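Local coordinates for proline iminopeptidase-related protein (Thermus thermophilus, PDB 2YYS) that is of unknown function but belongs to the S33 peptidases of the alpha/beta hydrolase fold and may act as a peptidase, at residues 132-137 / 204-209; 212-217 / 240-245. One frame throughout, in Å; residues are numbered along the deposited sequence.

Interaction 1: 132-137 / 204-209; sequences PWLAAR and GLWRLD
Trp206 lays the edge of its six-membered ring against the helix of residues 132-137, where Leu134 and Ala135 receive it. Leu134 CG stands 3.9 Å from Trp206 CZ3, near the ring plane, while its CD2 branch reaches CH2; the methyl of Ala135 lies 3.8 Å from Trp206 CE3. Trp206 CG is anti to its carbonyl carbon (chi1 -72°), which carries the benzo edge to the helix. At the start of the 132-137 segment, Pro132 meets mainly backbone: its CD is 3.3 Å from Leu208 O and 3.5 Å from Trp206 O. With no N-H to give, Pro132 offers these carbonyls only carbon, and the segments join without a direct hydrogen bond, by apolar packing and carbon-to-carbonyl contacts. Exchanging the indole for an alanine would probably open a gap beside Leu134 and Ala135. Behind this first shell, a Schellman turn at Gly204 ends helix 195-202 and a short 3-10 turn follows, presenting Trp206. Phe131 meets the indole edge-to-face, and Arg207 NH1 forms a salt bridge with Glu151. Trp206 thus packs against both helix 131-141 and helix 150-160, which also touch through Pro132 and Ala135, in the all-helical insertion after strand 119-125.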
ATOM      1  N   PRO A 132     -13.704  -3.748  -7.972  1.00 17.91           N
ATOM      2  CA  PRO A 132     -15.162  -3.907  -8.011  1.00 18.12           C
ATOM      3  C   PRO A 132     -15.774  -4.118  -6.633  1.00 17.63           C
ATOM      4  O   PRO A 132     -16.823  -3.572  -6.375  1.00 17.40           O
ATOM      5  CB  PRO A 132     -15.368  -5.135  -8.908  1.00 18.34           C
ATOM      6  CG  PRO A 132     -14.207  -5.058  -9.864  1.00 18.36           C
ATOM      7  CD  PRO A 132     -13.042  -4.596  -8.974  1.00 17.90           C
ATOM      8  N   TRP A 133     -15.127  -4.895  -5.775  1.00 17.94           N
ATOM      9  CA  TRP A 133     -15.602  -5.094  -4.400  1.00 17.93           C
ATOM     10  C   TRP A 133     -15.595  -3.771  -3.623  1.00 18.19           C
ATOM     11  O   TRP A 133     -16.563  -3.432  -2.950  1.00 17.80           O
ATOM     12  CB  TRP A 133     -14.741  -6.141  -3.674  1.00 17.95           C
ATOM     13  CG  TRP A 133     -15.130  -6.353  -2.249  1.00 17.19           C
ATOM     14  CD1 TRP A 133     -16.153  -7.137  -1.781  1.00 16.82           C
ATOM     15  CD2 TRP A 133     -14.523  -5.754  -1.093  1.00 15.99           C
ATOM     16  NE1 TRP A 133     -16.214  -7.067  -0.407  1.00 16.16           N
ATOM     17  CE2 TRP A 133     -15.229  -6.223   0.042  1.00 15.57           C
ATOM     18  CE3 TRP A 133     -13.442  -4.874  -0.898  1.00 16.42           C
ATOM     19  CZ2 TRP A 133     -14.894  -5.840   1.344  1.00 14.51           C
ATOM     20  CZ3 TRP A 133     -13.110  -4.490   0.398  1.00 14.99           C
ATOM     21  CH2 TRP A 133     -13.836  -4.977   1.505  1.00 14.53           C
ATOM     22  N   LEU A 134     -14.501  -3.022  -3.727  1.00 18.71           N
ATOM     23  CA  LEU A 134     -14.397  -1.727  -3.055  1.00 18.84           C
ATOM     24  C   LEU A 134     -15.465  -0.757  -3.530  1.00 19.01           C
ATOM     25  O   LEU A 134     -16.015   0.010  -2.735  1.00 18.52           O
ATOM     26  CB  LEU A 134     -13.004  -1.125  -3.259  1.00 18.81           C
ATOM     27  CG  LEU A 134     -12.680   0.215  -2.587  1.00 18.56           C
ATOM     28  CD1 LEU A 134     -13.021   0.207  -1.096  1.00 18.63           C
ATOM     29  CD2 LEU A 134     -11.213   0.572  -2.781  1.00 18.04           C
ATOM     30  N   ALA A 135     -15.770  -0.802  -4.827  1.00 19.36           N
ATOM     31  CA  ALA A 135     -16.788   0.074  -5.406  1.00 19.35           C
ATOM     32  C   ALA A 135     -18.178  -0.285  -4.866  1.00 19.17           C
ATOM     33  O   ALA A 135     -18.982   0.581  -4.574  1.00 19.89           O
ATOM     34  CB  ALA A 135     -16.760  -0.009  -6.930  1.00 19.56           C
ATOM     35  N   ALA A 136     -18.451  -1.573  -4.745  1.00 19.11           N
ATOM     36  CA  ALA A 136     -19.666  -2.044  -4.098  1.00 19.29           C
ATOM     37  C   ALA A 136     -19.752  -1.518  -2.662  1.00 19.21           C
ATOM     38  O   ALA A 136     -20.813  -1.098  -2.237  1.00 18.89           O
ATOM     39  CB  ALA A 136     -19.727  -3.572  -4.114  1.00 18.85           C
ATOM     40  N   ARG A 137     -18.630  -1.509  -1.936  1.00 19.28           N
ATOM     41  CA  ARG A 137     -18.615  -1.021  -0.552  1.00 19.48           C
ATOM     42  C   ARG A 137     -18.873   0.477  -0.442  1.00 20.03           C
ATOM     43  O   ARG A 137     -19.516   0.917   0.503  1.00 19.96           O
ATOM     44  CB  ARG A 137     -17.303  -1.353   0.160  1.00 19.58           C
ATOM     45  CG  ARG A 137     -16.939  -2.821   0.161  1.00 19.25           C
ATOM     46  CD  ARG A 137     -17.682  -3.669   1.162  1.00 19.04           C
ATOM     47  NE  ARG A 137     -19.080  -3.912   0.831  1.00 19.61           N
ATOM     48  CZ  ARG A 137     -19.519  -4.670  -0.171  1.00 20.40           C
ATOM     49  NH1 ARG A 137     -18.670  -5.243  -1.019  1.00 21.34           N
ATOM     50  NH2 ARG A 137     -20.828  -4.848  -0.333  1.00 19.83           N
ATOM     51  N   GLY A 204      -8.935   2.213 -16.333  1.00 27.10           N
ATOM     52  CA  GLY A 204      -9.815   1.135 -15.892  1.00 26.81           C
ATOM     53  C   GLY A 204      -9.499   0.484 -14.542  1.00 26.66           C
ATOM     54  O   GLY A 204      -9.804  -0.699 -14.334  1.00 26.26           O
ATOM     55  N   LEU A 205      -8.917   1.247 -13.616  1.00 26.20           N
ATOM     56  CA  LEU A 205      -8.508   0.703 -12.318  1.00 25.98           C
ATOM     57  C   LEU A 205      -9.678   0.119 -11.532  1.00 25.28           C
ATOM     58  O   LEU A 205      -9.533  -0.901 -10.882  1.00 24.84           O
ATOM     59  CB  LEU A 205      -7.836   1.773 -11.452  1.00 26.49           C
ATOM     60  CG  LEU A 205      -7.365   1.304 -10.056  1.00 27.57           C
ATOM     61  CD1 LEU A 205      -6.225   0.317 -10.173  1.00 28.75           C
ATOM     62  CD2 LEU A 205      -6.936   2.471  -9.203  1.00 29.72           C
ATOM     63  N   TRP A 206     -10.824   0.772 -11.589  1.00 24.91           N
ATOM     64  CA  TRP A 206     -12.003   0.293 -10.871  1.00 25.28           C
ATOM     65  C   TRP A 206     -12.606  -1.018 -11.390  1.00 24.32           C
ATOM     66  O   TRP A 206     -13.418  -1.626 -10.700  1.00 23.57           O
ATOM     67  CB  TRP A 206     -13.046   1.401 -10.773  1.00 25.45           C
ATOM     68  CG  TRP A 206     -12.585   2.407  -9.812  1.00 28.24           C
ATOM     69  CD1 TRP A 206     -11.899   3.550 -10.088  1.00 31.77           C
ATOM     70  CD2 TRP A 206     -12.692   2.336  -8.393  1.00 29.84           C
ATOM     71  NE1 TRP A 206     -11.593   4.215  -8.925  1.00 32.57           N
ATOM     72  CE2 TRP A 206     -12.066   3.488  -7.865  1.00 31.91           C
ATOM     73  CE3 TRP A 206     -13.257   1.416  -7.505  1.00 29.17           C
ATOM     74  CZ2 TRP A 206     -12.002   3.747  -6.492  1.00 31.07           C
ATOM     75  CZ3 TRP A 206     -13.191   1.675  -6.144  1.00 29.61           C
ATOM     76  CH2 TRP A 206     -12.566   2.829  -5.653  1.00 29.96           C
ATOM     77  N   ARG A 207     -12.192  -1.451 -12.578  1.00 23.66           N
ATOM     78  CA  ARG A 207     -12.539  -2.784 -13.077  1.00 23.67           C
ATOM     79  C   ARG A 207     -11.542  -3.857 -12.640  1.00 22.80           C
ATOM     80  O   ARG A 207     -11.789  -5.037 -12.836  1.00 22.03           O
ATOM     81  CB  ARG A 207     -12.653  -2.776 -14.610  1.00 23.67           C
ATOM     82  CG  ARG A 207     -13.739  -1.845 -15.136  1.00 25.83           C
ATOM     83  CD  ARG A 207     -14.002  -1.974 -16.640  1.00 28.63           C
ATOM     84  NE  ARG A 207     -12.781  -1.810 -17.432  1.00 31.59           N
ATOM     85  CZ  ARG A 207     -12.319  -0.649 -17.931  1.00 33.34           C
ATOM     86  NH1 ARG A 207     -12.955   0.500 -17.729  1.00 33.61           N
ATOM     87  NH2 ARG A 207     -11.196  -0.642 -18.641  1.00 33.67           N
ATOM     88  N   LEU A 208     -10.417  -3.460 -12.055  1.00 22.61           N
ATOM     89  CA  LEU A 208      -9.360  -4.419 -11.751  1.00 22.82           C
ATOM     90  C   LEU A 208      -9.714  -5.290 -10.550  1.00 22.33           C
ATOM     91  O   LEU A 208      -9.828  -4.801  -9.429  1.00 22.04           O
ATOM     92  CB  LEU A 208      -8.017  -3.726 -11.508  1.00 23.27           C
ATOM     93  CG  LEU A 208      -6.892  -4.665 -11.047  1.00 25.33           C
ATOM     94  CD1 LEU A 208      -6.557  -5.723 -12.120  1.00 26.78           C
ATOM     95  CD2 LEU A 208      -5.658  -3.864 -10.666  1.00 27.09           C
ATOM     96  N   ASP A 209      -9.889  -6.577 -10.804  1.00 21.65           N
ATOM     97  CA  ASP A 209      -9.948  -7.573  -9.753  1.00 21.77           C
ATOM     98  C   ASP A 209      -8.742  -8.493  -9.868  1.00 21.31           C
ATOM     99  O   ASP A 209      -8.727  -9.413 -10.672  1.00 21.70           O
ATOM    100  CB  ASP A 209     -11.243  -8.380  -9.847  1.00 21.89           C
ATOM    101  CG  ASP A 209     -11.352  -9.430  -8.767  1.00 22.68           C
ATOM    102  OD1 ASP A 209     -10.612  -9.340  -7.763  1.00 23.13           O
ATOM    103  OD2 ASP A 209     -12.156 -10.380  -8.838  1.00 25.71           O
TER

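Interaction 2: 212-217 / 240-245; sequences PYLTPE and ASRLRA
Leu243 O, near the end of helix 236-243, is approached by both the backbone N-H of Glu217 and a water. Glu217 N donates to it over 3.2 Å, nearly straight at 167° but tilted 31° from the carbonyl plane; water 2 lies 2.9 Å from Leu243 O and within bonding range of Glu217 O, with more acceptors around it than protons to give. Pro216 CA adds a CA-H...O contact to the same Leu243 oxygen. The helix closes here in a Schellman motif: Arg244 takes positive phi as the C-prime residue, and Ala245 N returns to Ala240 O, with a weak bond from Arg244 N to Ser241 O. In this alpha/beta hydrolase fold the contact ties the loop leading into strand 221-226 to the helix that precedes strand 247-250. Nearer Leu214, a second water joins the segments: water 1 accepts from Arg242 NH1 in the guanidinium plane and donates to Leu214 O. Arg242 NE is engaged by Glu238, a salt bridge that should help hold the guanidinium at the water. Leu214 itself is buried, its CB 3.8 Å from Arg242 CB, the two side chains crossing at about a right angle. Leu214 CD2 meets Leu243 CD2 at 4.0 Å, and both leucines rest on Leu110 of helix 105-115. With CG anti to its carbonyl carbon (chi1 -65°), Leu243 brings that methyl back to the loop although its CB points away. Glu217 bends its carboxylate off to a salt bridge with Arg219. On the solvent-exposed side the extended chain of Arg244 passes the ring of Pro216, whose CG sits off-centre over one guanidinium face, 3.6 Å from Arg244 NE.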
ATOM      1  N   PRO A 212      -7.970 -13.410  -9.000  1.00 21.37           N
ATOM      2  CA  PRO A 212      -7.638 -14.689  -9.663  1.00 21.74           C
ATOM      3  C   PRO A 212      -6.138 -14.963  -9.777  1.00 21.59           C
ATOM      4  O   PRO A 212      -5.746 -16.106  -9.955  1.00 21.49           O
ATOM      5  CB  PRO A 212      -8.261 -14.554 -11.067  1.00 21.96           C
ATOM      6  CG  PRO A 212      -9.196 -13.404 -10.994  1.00 22.46           C
ATOM      7  CD  PRO A 212      -8.657 -12.487  -9.920  1.00 21.91           C
ATOM      8  N   TYR A 213      -5.316 -13.925  -9.663  1.00 21.88           N
ATOM      9  CA  TYR A 213      -3.870 -14.057  -9.789  1.00 22.27           C
ATOM     10  C   TYR A 213      -3.214 -14.426  -8.461  1.00 21.39           C
ATOM     11  O   TYR A 213      -2.028 -14.745  -8.422  1.00 21.12           O
ATOM     12  CB  TYR A 213      -3.286 -12.781 -10.417  1.00 23.17           C
ATOM     13  CG  TYR A 213      -4.033 -12.407 -11.694  1.00 27.15           C
ATOM     14  CD1 TYR A 213      -3.988 -13.235 -12.819  1.00 31.77           C
ATOM     15  CD2 TYR A 213      -4.827 -11.259 -11.763  1.00 31.43           C
ATOM     16  CE1 TYR A 213      -4.699 -12.915 -13.996  1.00 33.81           C
ATOM     17  CE2 TYR A 213      -5.542 -10.930 -12.935  1.00 33.34           C
ATOM     18  CZ  TYR A 213      -5.471 -11.768 -14.047  1.00 35.03           C
ATOM     19  OH  TYR A 213      -6.168 -11.466 -15.206  1.00 36.47           O
ATOM     20  N   LEU A 214      -3.999 -14.430  -7.385  1.00 20.52           N
ATOM     21  CA  LEU A 214      -3.521 -14.865  -6.072  1.00 20.03           C
ATOM     22  C   LEU A 214      -3.444 -16.397  -5.970  1.00 20.35           C
ATOM     23  O   LEU A 214      -4.463 -17.086  -6.036  1.00 19.82           O
ATOM     24  CB  LEU A 214      -4.448 -14.358  -4.974  1.00 19.84           C
ATOM     25  CG  LEU A 214      -4.736 -12.863  -4.921  1.00 19.55           C
ATOM     26  CD1 LEU A 214      -5.847 -12.618  -3.898  1.00 20.01           C
ATOM     27  CD2 LEU A 214      -3.473 -12.082  -4.584  1.00 19.46           C
ATOM     28  N   THR A 215      -2.236 -16.919  -5.799  1.00 20.25           N
ATOM     29  CA  THR A 215      -2.025 -18.345  -5.579  1.00 20.78           C
ATOM     30  C   THR A 215      -1.002 -18.531  -4.458  1.00 20.82           C
ATOM     31  O   THR A 215      -0.332 -17.570  -4.076  1.00 20.44           O
ATOM     32  CB  THR A 215      -1.509 -19.030  -6.868  1.00 20.73           C
ATOM     33  OG1 THR A 215      -0.261 -18.453  -7.238  1.00 20.31           O
ATOM     34  CG2 THR A 215      -2.414 -18.756  -8.065  1.00 21.30           C
ATOM     35  N   PRO A 216      -0.889 -19.747  -3.913  1.00 20.92           N
ATOM     36  CA  PRO A 216       0.004 -19.980  -2.774  1.00 21.11           C
ATOM     37  C   PRO A 216       1.438 -19.529  -3.022  1.00 21.67           C
ATOM     38  O   PRO A 216       2.044 -19.827  -4.046  1.00 21.58           O
ATOM     39  CB  PRO A 216      -0.111 -21.487  -2.543  1.00 20.95           C
ATOM     40  CG  PRO A 216      -1.505 -21.799  -3.005  1.00 20.57           C
ATOM     41  CD  PRO A 216      -1.636 -20.967  -4.263  1.00 21.27           C
ATOM     42  N   GLU A 217       1.952 -18.760  -2.074  1.00 22.23           N
ATOM     43  CA  GLU A 217       3.281 -18.186  -2.171  1.00 22.27           C
ATOM     44  C   GLU A 217       4.213 -18.909  -1.210  1.00 22.30           C
ATOM     45  O   GLU A 217       3.983 -18.944   0.011  1.00 21.79           O
ATOM     46  CB  GLU A 217       3.237 -16.684  -1.839  1.00 22.33           C
ATOM     47  CG  GLU A 217       4.600 -15.993  -1.841  1.00 23.09           C
ATOM     48  CD  GLU A 217       5.370 -16.229  -3.116  1.00 24.00           C
ATOM     49  OE1 GLU A 217       4.895 -15.790  -4.172  1.00 25.71           O
ATOM     50  OE2 GLU A 217       6.436 -16.883  -3.078  1.00 24.24           O
ATOM     51  N   ALA A 240      -5.621 -13.594   2.051  1.00 19.83           N
ATOM     52  CA  ALA A 240      -4.778 -14.427   2.886  1.00 19.79           C
ATOM     53  C   ALA A 240      -4.975 -15.903   2.564  1.00 19.97           C
ATOM     54  O   ALA A 240      -4.020 -16.666   2.524  1.00 19.60           O
ATOM     55  CB  ALA A 240      -5.069 -14.171   4.340  1.00 20.21           C
ATOM     56  N   SER A 241      -6.212 -16.313   2.333  1.00 19.97           N
ATOM     57  CA  SER A 241      -6.485 -17.737   2.138  1.00 20.61           C
ATOM     58  C   SER A 241      -5.968 -18.225   0.767  1.00 19.79           C
ATOM     59  O   SER A 241      -5.402 -19.304   0.660  1.00 19.31           O
ATOM     60  CB  SER A 241      -7.971 -18.044   2.394  1.00 20.84           C
ATOM     61  OG  SER A 241      -8.679 -18.171   1.191  1.00 24.72           O
ATOM     62  N   ARG A 242      -6.076 -17.393  -0.261  1.00 19.45           N
ATOM     63  CA  ARG A 242      -5.557 -17.747  -1.588  1.00 19.26           C
ATOM     64  C   ARG A 242      -4.018 -17.773  -1.636  1.00 19.35           C
ATOM     65  O   ARG A 242      -3.428 -18.630  -2.297  1.00 19.30           O
ATOM     66  CB  ARG A 242      -6.138 -16.809  -2.652  1.00 19.15           C
ATOM     67  CG  ARG A 242      -7.625 -17.003  -2.842  1.00 18.89           C
ATOM     68  CD  ARG A 242      -8.371 -15.798  -3.357  1.00 18.86           C
ATOM     69  NE  ARG A 242      -9.791 -16.105  -3.404  1.00 20.13           N
ATOM     70  CZ  ARG A 242     -10.394 -16.815  -4.357  1.00 21.84           C
ATOM     71  NH1 ARG A 242      -9.713 -17.269  -5.399  1.00 22.05           N
ATOM     72  NH2 ARG A 242     -11.696 -17.051  -4.279  1.00 21.64           N
ATOM     73  N   LEU A 243      -3.382 -16.858  -0.899  1.00 18.86           N
ATOM     74  CA  LEU A 243      -1.924 -16.783  -0.811  1.00 18.88           C
ATOM     75  C   LEU A 243      -1.354 -17.778   0.199  1.00 18.78           C
ATOM     76  O   LEU A 243      -0.154 -18.044   0.200  1.00 18.65           O
ATOM     77  CB  LEU A 243      -1.491 -15.366  -0.410  1.00 18.55           C
ATOM     78  CG  LEU A 243      -1.776 -14.240  -1.392  1.00 18.36           C
ATOM     79  CD1 LEU A 243      -1.479 -12.897  -0.742  1.00 19.19           C
ATOM     80  CD2 LEU A 243      -0.934 -14.418  -2.653  1.00 19.55           C
ATOM     81  N   ARG A 244      -2.236 -18.330   1.029  1.00 18.88           N
ATOM     82  CA  ARG A 244      -1.881 -19.168   2.166  1.00 19.25           C
ATOM     83  C   ARG A 244      -0.929 -18.415   3.084  1.00 19.36           C
ATOM     84  O   ARG A 244       0.076 -18.930   3.504  1.00 18.66           O
ATOM     85  CB  ARG A 244      -1.323 -20.528   1.724  1.00 19.26           C
ATOM     86  CG  ARG A 244      -2.388 -21.396   1.075  1.00 19.68           C
ATOM     87  CD  ARG A 244      -1.941 -22.773   0.628  1.00 19.15           C
ATOM     88  NE  ARG A 244      -3.018 -23.399  -0.130  1.00 20.00           N
ATOM     89  CZ  ARG A 244      -2.977 -24.605  -0.677  1.00 20.02           C
ATOM     90  NH1 ARG A 244      -4.045 -25.049  -1.324  1.00 20.55           N
ATOM     91  NH2 ARG A 244      -1.886 -25.357  -0.603  1.00 19.71           N
ATOM     92  N   ALA A 245      -1.287 -17.171   3.369  1.00 19.97           N
ATOM     93  CA  ALA A 245      -0.529 -16.306   4.254  1.00 19.99           C
ATOM     94  C   ALA A 245      -1.257 -16.157   5.588  1.00 19.62           C
ATOM     95  O   ALA A 245      -2.469 -16.008   5.619  1.00 19.33           O
ATOM     96  CB  ALA A 245      -0.391 -14.951   3.610  1.00 20.36           C
TER
HETATM   97  O   HOH W   1      -7.240 -16.598  -6.499  1.00 18.83           O
HETATM   98  O   HOH W   2       2.280 -17.308   1.632  1.00 35.71           O

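In the fold
The long connection between helix 195-202 and strand 221-226 supplies one segment to each contact, first 204-209 and then 212-217, so the two follow in series with centres about 19 Å apart. Interaction 1 fixes the start of this connection to the helical insertion; interaction 2 fixes its end beside the central sheet, against helix 236-243. Both are partly buried and combine an apolar patch with an exposed margin, but interaction 2 has more exposed residues. Their chemistry differs accordingly: an indole edge and a proline against carbonyls in interaction 1, against a direct backbone bond, two bridging waters and arginine side chains at a helix end in interaction 2.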